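DUF4276 family protein (Pyrococcus horikoshii, PDB 2P62) is of unknown function, although it belongs to a protein family of the Toprim-like clan. Local coordinates at residues A[52-56]-A[57-61]; A[123-127]-A[128-132]; A[150-153]-A[154-158]. All blocks are in the same frame, centred on the assembly; numbering follows the deposited sequence.

Contact 1: A[52-56]-A[57-61]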
ATOM      1  N   VAL A  52      -7.095   7.663  15.175  1.00 28.38           N
ATOM      2  CA  VAL A  52      -7.792   7.824  16.446  1.00 26.02           C
ATOM      3  C   VAL A  52      -9.122   7.079  16.435  1.00 27.22           C
ATOM      4  O   VAL A  52     -10.031   7.419  15.682  1.00 26.49           O
ATOM      5  CB  VAL A  52      -8.070   9.307  16.760  1.00 24.83           C
ATOM      6  CG1 VAL A  52      -8.757   9.431  18.120  1.00 26.07           C
ATOM      7  CG2 VAL A  52      -6.779  10.091  16.764  1.00 22.35           C
ATOM      8  N   LEU A  53      -9.218   6.055  17.275  1.00 26.98           N
ATOM      9  CA  LEU A  53     -10.427   5.259  17.383  1.00 28.38           C
ATOM     10  C   LEU A  53     -11.054   5.567  18.736  1.00 29.41           C
ATOM     11  O   LEU A  53     -10.350   5.640  19.746  1.00 28.72           O
ATOM     12  CB  LEU A  53     -10.093   3.767  17.289  1.00 25.94           C
ATOM     13  CG  LEU A  53      -9.314   3.296  16.060  1.00 28.11           C
ATOM     14  CD1 LEU A  53      -9.246   1.769  16.068  1.00 25.05           C
ATOM     15  CD2 LEU A  53      -9.992   3.790  14.775  1.00 26.84           C
ATOM     16  N   GLU A  54     -12.373   5.748  18.758  1.00 29.72           N
ATOM     17  CA  GLU A  54     -13.066   6.063  20.005  1.00 30.42           C
ATOM     18  C   GLU A  54     -14.333   5.259  20.261  1.00 28.86           C
ATOM     19  O   GLU A  54     -14.993   4.804  19.328  1.00 28.02           O
ATOM     20  CB  GLU A  54     -13.416   7.552  20.042  1.00 30.61           C
ATOM     21  CG  GLU A  54     -12.211   8.463  20.001  1.00 35.14           C
ATOM     22  CD  GLU A  54     -12.588   9.932  20.005  1.00 35.44           C
ATOM     23  OE1 GLU A  54     -11.675  10.779  20.055  1.00 39.48           O
ATOM     24  OE2 GLU A  54     -13.797  10.234  19.959  1.00 36.68           O
ATOM     25  N   LYS A  55     -14.656   5.101  21.544  1.00 28.41           N
ATOM     26  CA  LYS A  55     -15.844   4.389  22.004  1.00 28.00           C
ATOM     27  C   LYS A  55     -16.056   4.712  23.478  1.00 29.44           C
ATOM     28  O   LYS A  55     -15.131   4.608  24.286  1.00 29.80           O
ATOM     29  CB  LYS A  55     -15.678   2.885  21.829  1.00 30.81           C
ATOM     30  CG  LYS A  55     -16.875   2.065  22.272  1.00 32.96           C
ATOM     31  CD  LYS A  55     -16.559   0.588  22.130  1.00 35.77           C
ATOM     32  CE  LYS A  55     -17.637  -0.286  22.735  1.00 37.12           C
ATOM     33  NZ  LYS A  55     -18.958   0.032  22.159  1.00 37.19           N
ATOM     34  N   ASP A  56     -17.278   5.108  23.820  1.00 30.70           N
ATOM     35  CA  ASP A  56     -17.622   5.468  25.189  1.00 30.34           C
ATOM     36  C   ASP A  56     -16.633   6.540  25.657  1.00 30.57           C
ATOM     37  O   ASP A  56     -16.547   7.600  25.040  1.00 31.71           O
ATOM     38  CB  ASP A  56     -17.568   4.240  26.113  1.00 32.59           C
ATOM     39  CG  ASP A  56     -18.582   3.161  25.729  1.00 34.59           C
ATOM     40  OD1 ASP A  56     -19.787   3.480  25.621  1.00 34.16           O
ATOM     41  OD2 ASP A  56     -18.173   1.988  25.537  1.00 37.57           O
ATOM     42  N   ASN A  57     -15.884   6.274  26.727  1.00 28.81           N
ATOM     43  CA  ASN A  57     -14.928   7.259  27.225  1.00 27.91           C
ATOM     44  C   ASN A  57     -13.459   6.887  26.988  1.00 28.15           C
ATOM     45  O   ASN A  57     -12.557   7.404  27.656  1.00 28.34           O
ATOM     46  CB  ASN A  57     -15.166   7.531  28.721  1.00 27.06           C
ATOM     47  CG  ASN A  57     -14.670   6.409  29.627  1.00 27.21           C
ATOM     48  OD1 ASN A  57     -14.739   6.516  30.859  1.00 27.85           O
ATOM     49  ND2 ASN A  57     -14.168   5.337  29.032  1.00 28.66           N
ATOM     50  N   ILE A  58     -13.223   5.995  26.030  1.00 26.68           N
ATOM     51  CA  ILE A  58     -11.865   5.575  25.702  1.00 26.19           C
ATOM     52  C   ILE A  58     -11.434   5.977  24.297  1.00 27.10           C
ATOM     53  O   ILE A  58     -12.124   5.694  23.317  1.00 28.86           O
ATOM     54  CB  ILE A  58     -11.696   4.052  25.787  1.00 28.08           C
ATOM     55  CG1 ILE A  58     -11.867   3.572  27.236  1.00 26.77           C
ATOM     56  CG2 ILE A  58     -10.321   3.661  25.224  1.00 22.96           C
ATOM     57  CD1 ILE A  58     -11.708   2.069  27.398  1.00 23.81           C
ATOM     58  N   ALA A  59     -10.274   6.621  24.210  1.00 25.98           N
ATOM     59  CA  ALA A  59      -9.705   7.023  22.929  1.00 25.68           C
ATOM     60  C   ALA A  59      -8.415   6.232  22.712  1.00 24.90           C
ATOM     61  O   ALA A  59      -7.539   6.219  23.572  1.00 25.36           O
ATOM     62  CB  ALA A  59      -9.403   8.518  22.925  1.00 24.91           C
ATOM     63  N   LEU A  60      -8.313   5.554  21.574  1.00 24.51           N
ATOM     64  CA  LEU A  60      -7.114   4.797  21.246  1.00 23.69           C
ATOM     65  C   LEU A  60      -6.376   5.527  20.136  1.00 23.66           C
ATOM     66  O   LEU A  60      -6.903   5.713  19.039  1.00 20.48           O
ATOM     67  CB  LEU A  60      -7.470   3.388  20.777  1.00 22.32           C
ATOM     68  CG  LEU A  60      -8.197   2.531  21.812  1.00 22.61           C
ATOM     69  CD1 LEU A  60      -8.664   1.249  21.167  1.00 20.48           C
ATOM     70  CD2 LEU A  60      -7.286   2.259  22.998  1.00 20.08           C
ATOM     71  N   VAL A  61      -5.157   5.960  20.438  1.00 24.30           N
ATOM     72  CA  VAL A  61      -4.329   6.659  19.474  1.00 25.25           C
ATOM     73  C   VAL A  61      -3.309   5.654  18.962  1.00 25.78           C
ATOM     74  O   VAL A  61      -2.437   5.215  19.702  1.00 27.25           O
ATOM     75  CB  VAL A  61      -3.611   7.853  20.134  1.00 25.29           C
ATOM     76  CG1 VAL A  61      -2.745   8.571  19.107  1.00 25.61           C
ATOM     77  CG2 VAL A  61      -4.648   8.820  20.718  1.00 23.31           C
TER
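Leu53 and Leu60 meet through the roots of their side chains, CB of Leu53 lying 4.4 Å from CB of Leu60, and two backbone hydrogen bonds tie the same pair. Leu60 N donates to Leu53 O at 2.7 Å with an almost straight N-H...O angle of 177°; the return bond, from Leu53 N to Leu60 O, measures 2.9 Å and lies in the carbonyl plane. Both side chains rest on Leu21 of helix 11-23. Asn57 contributes through its place in the turn: it follows Asp56 in a type II' turn from Lys55 to Ile58, which makes strands 51-55 and 58-63 a two-residue beta hairpin. Ile58 N closes the turn with a bond of 2.9 Å to Lys55 O, answered by Lys55 N to Ile58 O at 3.1 Å. On the face away from the leucines, Glu54 runs extended beyond CG, and CG of Glu54 lies 4.1 Å from CB of Ala59. Between these bonded pairs, Glu54 CA makes a CA-H...O contact with Ile58 O. Strand 2-7 borders the hairpin beyond Ala59, whose backbone bonds to Arg2 and Lys4.

Contact 2: A[123-127]-A[128-132]; sequences AIVTE and GVKIY
Ile124 and Ile131 form an antiparallel hydrogen-bonded pair (Ile124 N to Ile131 O 2.8 Å, Ile131 N to Ile124 O 2.7 Å) between short strand segments whose directions differ by 151°. Thr126 and Val129 make the next such pair; Val129 N reaches Thr126 O at 2.8 Å from above the carbonyl plane, 53° out of it, rather than along a lone pair. At the open end, CB of Ala123 lies over one face of the Tyr132 ring, 3.3 Å above its plane and offset toward the rim at CE1, a CH-pi contact. With chi1 at -68°, CG of Tyr132 sits beside its backbone N, which brings the ring back against Ala123; Tyr93 stacks on the same ring. With an alanine in place of Tyr132, the Ala123 methyl would probably lose the ring face it rests on, and Tyr93 its stacking partner. Side by side on the face of Val125, its CG2 and CG of Lys130 are 4.0 Å apart. On the other face, CD1 of Ile131 reaches diagonally to CG2 of Thr126 at 3.7 Å, while OG1 of Thr126 bonds to Glu116 O. The carboxylate of Glu127 turns outward to a salt bridge with Arg115. Glu127 and Gly128, both with positive phi, fill the central positions of a type I' turn, the classic connection of a two-residue beta hairpin.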
ATOM      1  N   ALA A 123       3.104  -5.633  32.942  1.00 34.82           N
ATOM      2  CA  ALA A 123       3.239  -4.287  32.398  1.00 31.21           C
ATOM      3  C   ALA A 123       4.311  -3.510  33.158  1.00 29.39           C
ATOM      4  O   ALA A 123       4.596  -3.807  34.316  1.00 27.76           O
ATOM      5  CB  ALA A 123       1.918  -3.559  32.477  1.00 31.60           C
ATOM      6  N   ILE A 124       4.920  -2.531  32.492  1.00 27.03           N
ATOM      7  CA  ILE A 124       5.951  -1.692  33.110  1.00 24.52           C
ATOM      8  C   ILE A 124       5.237  -0.398  33.526  1.00 26.40           C
ATOM      9  O   ILE A 124       4.723   0.336  32.677  1.00 27.40           O
ATOM     10  CB  ILE A 124       7.097  -1.357  32.098  1.00 23.32           C
ATOM     11  CG1 ILE A 124       7.768  -2.644  31.618  1.00 21.24           C
ATOM     12  CG2 ILE A 124       8.153  -0.478  32.753  1.00 21.13           C
ATOM     13  CD1 ILE A 124       8.835  -2.418  30.567  1.00 19.13           C
ATOM     14  N   VAL A 125       5.193  -0.125  34.827  1.00 26.02           N
ATOM     15  CA  VAL A 125       4.511   1.068  35.310  1.00 24.88           C
ATOM     16  C   VAL A 125       5.514   2.130  35.722  1.00 26.87           C
ATOM     17  O   VAL A 125       6.400   1.887  36.539  1.00 29.65           O
ATOM     18  CB  VAL A 125       3.576   0.748  36.526  1.00 25.09           C
ATOM     19  CG1 VAL A 125       2.761   1.971  36.898  1.00 22.32           C
ATOM     20  CG2 VAL A 125       2.646  -0.415  36.200  1.00 21.62           C
ATOM     21  N   THR A 126       5.372   3.308  35.131  1.00 26.15           N
ATOM     22  CA  THR A 126       6.250   4.420  35.440  1.00 24.39           C
ATOM     23  C   THR A 126       5.451   5.684  35.182  1.00 25.59           C
ATOM     24  O   THR A 126       4.671   5.749  34.231  1.00 25.19           O
ATOM     25  CB  THR A 126       7.528   4.395  34.563  1.00 24.24           C
ATOM     26  OG1 THR A 126       8.393   5.472  34.937  1.00 25.93           O
ATOM     27  CG2 THR A 126       7.185   4.519  33.100  1.00 21.14           C
ATOM     28  N   GLU A 127       5.619   6.678  36.051  1.00 27.43           N
ATOM     29  CA  GLU A 127       4.899   7.934  35.907  1.00 28.59           C
ATOM     30  C   GLU A 127       3.397   7.648  35.922  1.00 28.40           C
ATOM     31  O   GLU A 127       2.616   8.399  35.352  1.00 30.02           O
ATOM     32  CB  GLU A 127       5.298   8.602  34.588  1.00 29.69           C
ATOM     33  CG  GLU A 127       6.153   9.868  34.700  1.00 37.74           C
ATOM     34  CD  GLU A 127       7.325   9.762  35.675  1.00 39.77           C
ATOM     35  OE1 GLU A 127       7.118  10.041  36.875  1.00 42.52           O
ATOM     36  OE2 GLU A 127       8.446   9.407  35.241  1.00 39.59           O
ATOM     37  N   GLY A 128       2.998   6.557  36.570  1.00 28.88           N
ATOM     38  CA  GLY A 128       1.588   6.206  36.634  1.00 27.03           C
ATOM     39  C   GLY A 128       1.029   5.651  35.333  1.00 27.41           C
ATOM     40  O   GLY A 128      -0.175   5.435  35.210  1.00 27.82           O
ATOM     41  N   VAL A 129       1.898   5.413  34.356  1.00 26.15           N
ATOM     42  CA  VAL A 129       1.463   4.892  33.057  1.00 24.61           C
ATOM     43  C   VAL A 129       1.817   3.415  32.868  1.00 25.45           C
ATOM     44  O   VAL A 129       2.971   3.020  33.043  1.00 24.58           O
ATOM     45  CB  VAL A 129       2.104   5.714  31.892  1.00 24.64           C
ATOM     46  CG1 VAL A 129       1.799   5.069  30.551  1.00 18.32           C
ATOM     47  CG2 VAL A 129       1.583   7.156  31.914  1.00 20.21           C
ATOM     48  N   LYS A 130       0.823   2.606  32.500  1.00 24.63           N
ATOM     49  CA  LYS A 130       1.051   1.183  32.264  1.00 26.16           C
ATOM     50  C   LYS A 130       1.567   0.931  30.846  1.00 25.98           C
ATOM     51  O   LYS A 130       0.848   1.126  29.872  1.00 24.61           O
ATOM     52  CB  LYS A 130      -0.238   0.381  32.485  1.00 26.51           C
ATOM     53  CG  LYS A 130      -0.638   0.215  33.933  1.00 30.70           C
ATOM     54  CD  LYS A 130      -1.841  -0.697  34.063  1.00 34.04           C
ATOM     55  CE  LYS A 130      -2.324  -0.729  35.500  1.00 36.43           C
ATOM     56  NZ  LYS A 130      -2.541   0.660  35.991  1.00 37.82           N
ATOM     57  N   ILE A 131       2.816   0.496  30.734  1.00 25.84           N
ATOM     58  CA  ILE A 131       3.404   0.217  29.432  1.00 24.80           C
ATOM     59  C   ILE A 131       3.380  -1.288  29.160  1.00 26.72           C
ATOM     60  O   ILE A 131       3.951  -2.084  29.911  1.00 26.46           O
ATOM     61  CB  ILE A 131       4.838   0.769  29.368  1.00 23.84           C
ATOM     62  CG1 ILE A 131       4.800   2.281  29.648  1.00 25.42           C
ATOM     63  CG2 ILE A 131       5.441   0.500  27.984  1.00 21.38           C
ATOM     64  CD1 ILE A 131       6.175   2.967  29.902  1.00 24.91           C
ATOM     65  N   TYR A 132       2.698  -1.671  28.087  1.00 26.10           N
ATOM     66  CA  TYR A 132       2.578  -3.073  27.737  1.00 26.59           C
ATOM     67  C   TYR A 132       3.398  -3.487  26.533  1.00 26.20           C
ATOM     68  O   TYR A 132       3.058  -3.177  25.394  1.00 26.17           O
ATOM     69  CB  TYR A 132       1.113  -3.440  27.478  1.00 27.69           C
ATOM     70  CG  TYR A 132       0.222  -3.396  28.695  1.00 32.16           C
ATOM     71  CD1 TYR A 132       0.125  -4.494  29.555  1.00 31.97           C
ATOM     72  CD2 TYR A 132      -0.553  -2.260  28.981  1.00 32.04           C
ATOM     73  CE1 TYR A 132      -0.724  -4.465  30.660  1.00 32.55           C
ATOM     74  CE2 TYR A 132      -1.402  -2.227  30.087  1.00 32.20           C
ATOM     75  CZ  TYR A 132      -1.482  -3.332  30.917  1.00 33.55           C
ATOM     76  OH  TYR A 132      -2.336  -3.310  31.995  1.00 37.70           O
TER

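Contact 3: A[150-153]-A[154-158]; sequences KELE and LSLAY
Leu154 folds back on Lys150: with its CG anti to the backbone N (chi1 -164°), the CD2 methyl is carried to 3.7 Å from Lys150 CA. Its own N gives a weak bond to Glu151 O at 2.9 Å, bent to 127° at the hydrogen. Ser155 N shares that acceptor, again weakly, at 3.4 Å, so that one carbonyl receives both an i+3 and an i+4 donor; CB of Ser155 packs at 3.6 Å on Leu152 O. Leu156 makes the apolar contact of the turn. Its CD2 meets CD2 of Leu152 at 3.4 Å, the two side chains crossing at a slant, and Phe16 of helix 11-23 touches both. In the backbone of the same pair, Leu156 N donates to Leu152 O at 3.1 Å. Ala157 N then bonds to Glu153 O at 2.7 Å, and the Glu153 carboxylate is engaged elsewhere, in a salt bridge with Lys187. Tyr158 continues the spiral with a backbone bond to Leu154 O. These bonds open helix 152-162, with Glu151 at the N-cap position. Leu152 N, at the start of the helix, is held by the carboxylate of Asp97, which with Asp99 forms an Asp-x-Asp pair consistent with the acidic motif of Toprim domains.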
ATOM      1  N   LYS A 150       8.255 -15.937  13.683  1.00 34.04           N
ATOM      2  CA  LYS A 150       7.274 -15.346  14.580  1.00 33.76           C
ATOM      3  C   LYS A 150       7.069 -13.868  14.297  1.00 33.14           C
ATOM      4  O   LYS A 150       7.917 -13.027  14.605  1.00 31.31           O
ATOM      5  CB  LYS A 150       7.695 -15.568  16.033  1.00 35.58           C
ATOM      6  CG  LYS A 150       7.810 -17.039  16.424  1.00 35.08           C
ATOM      7  CD  LYS A 150       8.000 -17.176  17.925  1.00 39.56           C
ATOM      8  CE  LYS A 150       8.119 -18.628  18.367  1.00 41.77           C
ATOM      9  NZ  LYS A 150       9.387 -19.253  17.880  1.00 45.01           N
ATOM     10  N   GLU A 151       5.918 -13.566  13.707  1.00 32.54           N
ATOM     11  CA  GLU A 151       5.577 -12.202  13.336  1.00 31.46           C
ATOM     12  C   GLU A 151       4.109 -12.118  12.965  1.00 30.08           C
ATOM     13  O   GLU A 151       3.418 -13.133  12.913  1.00 30.37           O
ATOM     14  CB  GLU A 151       6.453 -11.750  12.159  1.00 31.90           C
ATOM     15  CG  GLU A 151       6.456 -12.682  10.952  1.00 31.44           C
ATOM     16  CD  GLU A 151       7.429 -12.229   9.875  1.00 33.72           C
ATOM     17  OE1 GLU A 151       8.592 -11.916  10.211  1.00 36.12           O
ATOM     18  OE2 GLU A 151       7.047 -12.203   8.685  1.00 35.35           O
ATOM     19  N   LEU A 152       3.638 -10.904  12.717  1.00 29.33           N
ATOM     20  CA  LEU A 152       2.242 -10.671  12.362  1.00 28.63           C
ATOM     21  C   LEU A 152       1.731 -11.612  11.274  1.00 29.58           C
ATOM     22  O   LEU A 152       0.610 -12.113  11.352  1.00 30.03           O
ATOM     23  CB  LEU A 152       2.069  -9.218  11.912  1.00 27.39           C
ATOM     24  CG  LEU A 152       0.685  -8.570  11.755  1.00 29.59           C
ATOM     25  CD1 LEU A 152       0.398  -8.382  10.286  1.00 27.90           C
ATOM     26  CD2 LEU A 152      -0.405  -9.381  12.450  1.00 26.89           C
ATOM     27  N   GLU A 153       2.559 -11.870  10.270  1.00 28.35           N
ATOM     28  CA  GLU A 153       2.140 -12.728   9.179  1.00 28.07           C
ATOM     29  C   GLU A 153       1.950 -14.191   9.593  1.00 29.49           C
ATOM     30  O   GLU A 153       1.082 -14.881   9.057  1.00 28.12           O
ATOM     31  CB  GLU A 153       3.134 -12.599   8.027  1.00 28.03           C
ATOM     32  CG  GLU A 153       3.066 -11.245   7.308  1.00 29.62           C
ATOM     33  CD  GLU A 153       3.722 -10.081   8.063  1.00 30.48           C
ATOM     34  OE1 GLU A 153       3.700  -8.954   7.505  1.00 27.39           O
ATOM     35  OE2 GLU A 153       4.260 -10.276   9.186  1.00 27.88           O
ATOM     36  N   LEU A 154       2.750 -14.650  10.555  1.00 29.40           N
ATOM     37  CA  LEU A 154       2.647 -16.019  11.044  1.00 30.16           C
ATOM     38  C   LEU A 154       1.261 -16.225  11.662  1.00 30.03           C
ATOM     39  O   LEU A 154       0.624 -17.254  11.457  1.00 31.25           O
ATOM     40  CB  LEU A 154       3.739 -16.313  12.083  1.00 32.36           C
ATOM     41  CG  LEU A 154       3.947 -17.816  12.353  1.00 33.17           C
ATOM     42  CD1 LEU A 154       4.461 -18.458  11.078  1.00 32.22           C
ATOM     43  CD2 LEU A 154       4.926 -18.048  13.501  1.00 33.06           C
ATOM     44  N   SER A 155       0.790 -15.240  12.412  1.00 30.56           N
ATOM     45  CA  SER A 155      -0.536 -15.325  13.013  1.00 31.08           C
ATOM     46  C   SER A 155      -1.596 -15.298  11.912  1.00 30.90           C
ATOM     47  O   SER A 155      -2.582 -16.029  11.980  1.00 30.94           O
ATOM     48  CB  SER A 155      -0.765 -14.153  13.967  1.00 30.96           C
ATOM     49  OG  SER A 155       0.194 -14.145  15.006  1.00 33.75           O
ATOM     50  N   LEU A 156      -1.396 -14.438  10.912  1.00 30.55           N
ATOM     51  CA  LEU A 156      -2.321 -14.321   9.781  1.00 29.22           C
ATOM     52  C   LEU A 156      -2.351 -15.649   9.031  1.00 26.93           C
ATOM     53  O   LEU A 156      -3.395 -16.083   8.555  1.00 25.82           O
ATOM     54  CB  LEU A 156      -1.870 -13.204   8.822  1.00 31.64           C
ATOM     55  CG  LEU A 156      -2.499 -11.798   8.893  1.00 33.98           C
ATOM     56  CD1 LEU A 156      -3.978 -11.879   8.505  1.00 34.41           C
ATOM     57  CD2 LEU A 156      -2.349 -11.217  10.274  1.00 33.79           C
ATOM     58  N   ALA A 157      -1.193 -16.288   8.926  1.00 24.95           N
ATOM     59  CA  ALA A 157      -1.100 -17.573   8.252  1.00 25.24           C
ATOM     60  C   ALA A 157      -1.885 -18.620   9.047  1.00 26.63           C
ATOM     61  O   ALA A 157      -2.480 -19.529   8.467  1.00 25.48           O
ATOM     62  CB  ALA A 157       0.360 -17.996   8.125  1.00 21.86           C
ATOM     63  N   TYR A 158      -1.889 -18.487  10.375  1.00 26.64           N
ATOM     64  CA  TYR A 158      -2.598 -19.436  11.223  1.00 27.56           C
ATOM     65  C   TYR A 158      -4.107 -19.270  11.079  1.00 26.85           C
ATOM     66  O   TYR A 158      -4.863 -20.248  11.117  1.00 24.83           O
ATOM     67  CB  TYR A 158      -2.164 -19.274  12.686  1.00 29.52           C
ATOM     68  CG  TYR A 158      -2.724 -20.335  13.602  1.00 30.79           C
ATOM     69  CD1 TYR A 158      -3.880 -20.103  14.338  1.00 31.43           C
ATOM     70  CD2 TYR A 158      -2.113 -21.584  13.707  1.00 34.29           C
ATOM     71  CE1 TYR A 158      -4.421 -21.083  15.158  1.00 35.33           C
ATOM     72  CE2 TYR A 158      -2.643 -22.578  14.527  1.00 37.61           C
ATOM     73  CZ  TYR A 158      -3.801 -22.317  15.251  1.00 38.67           C
ATOM     74  OH  TYR A 158      -4.339 -23.291  16.063  1.00 42.29           O
TER

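Overall arrangement
Contacts 1, 2 and 3 follow one another along the chain. The two hairpins belong to one mixed sheet, their centres about 19 Å apart: strands 2-7 and 89-97 lie between strand 58-63 of contact 1 and strand 129-136 of contact 2, and these four run parallel. Contact 3 lies about 27 Å, centre to centre, from each hairpin, on the opposite side of the chain's centre, and no two contacts touch. Among its links to the sheet are Met136, on the strand that leaves contact 2, and Asp97 at the end of strand 89-97. Helix 11-23 packs on contacts 1 and 3 through Leu21 and Phe16. The parallel core is consistent with a Toprim-like fold, which both hairpins widen with antiparallel strands.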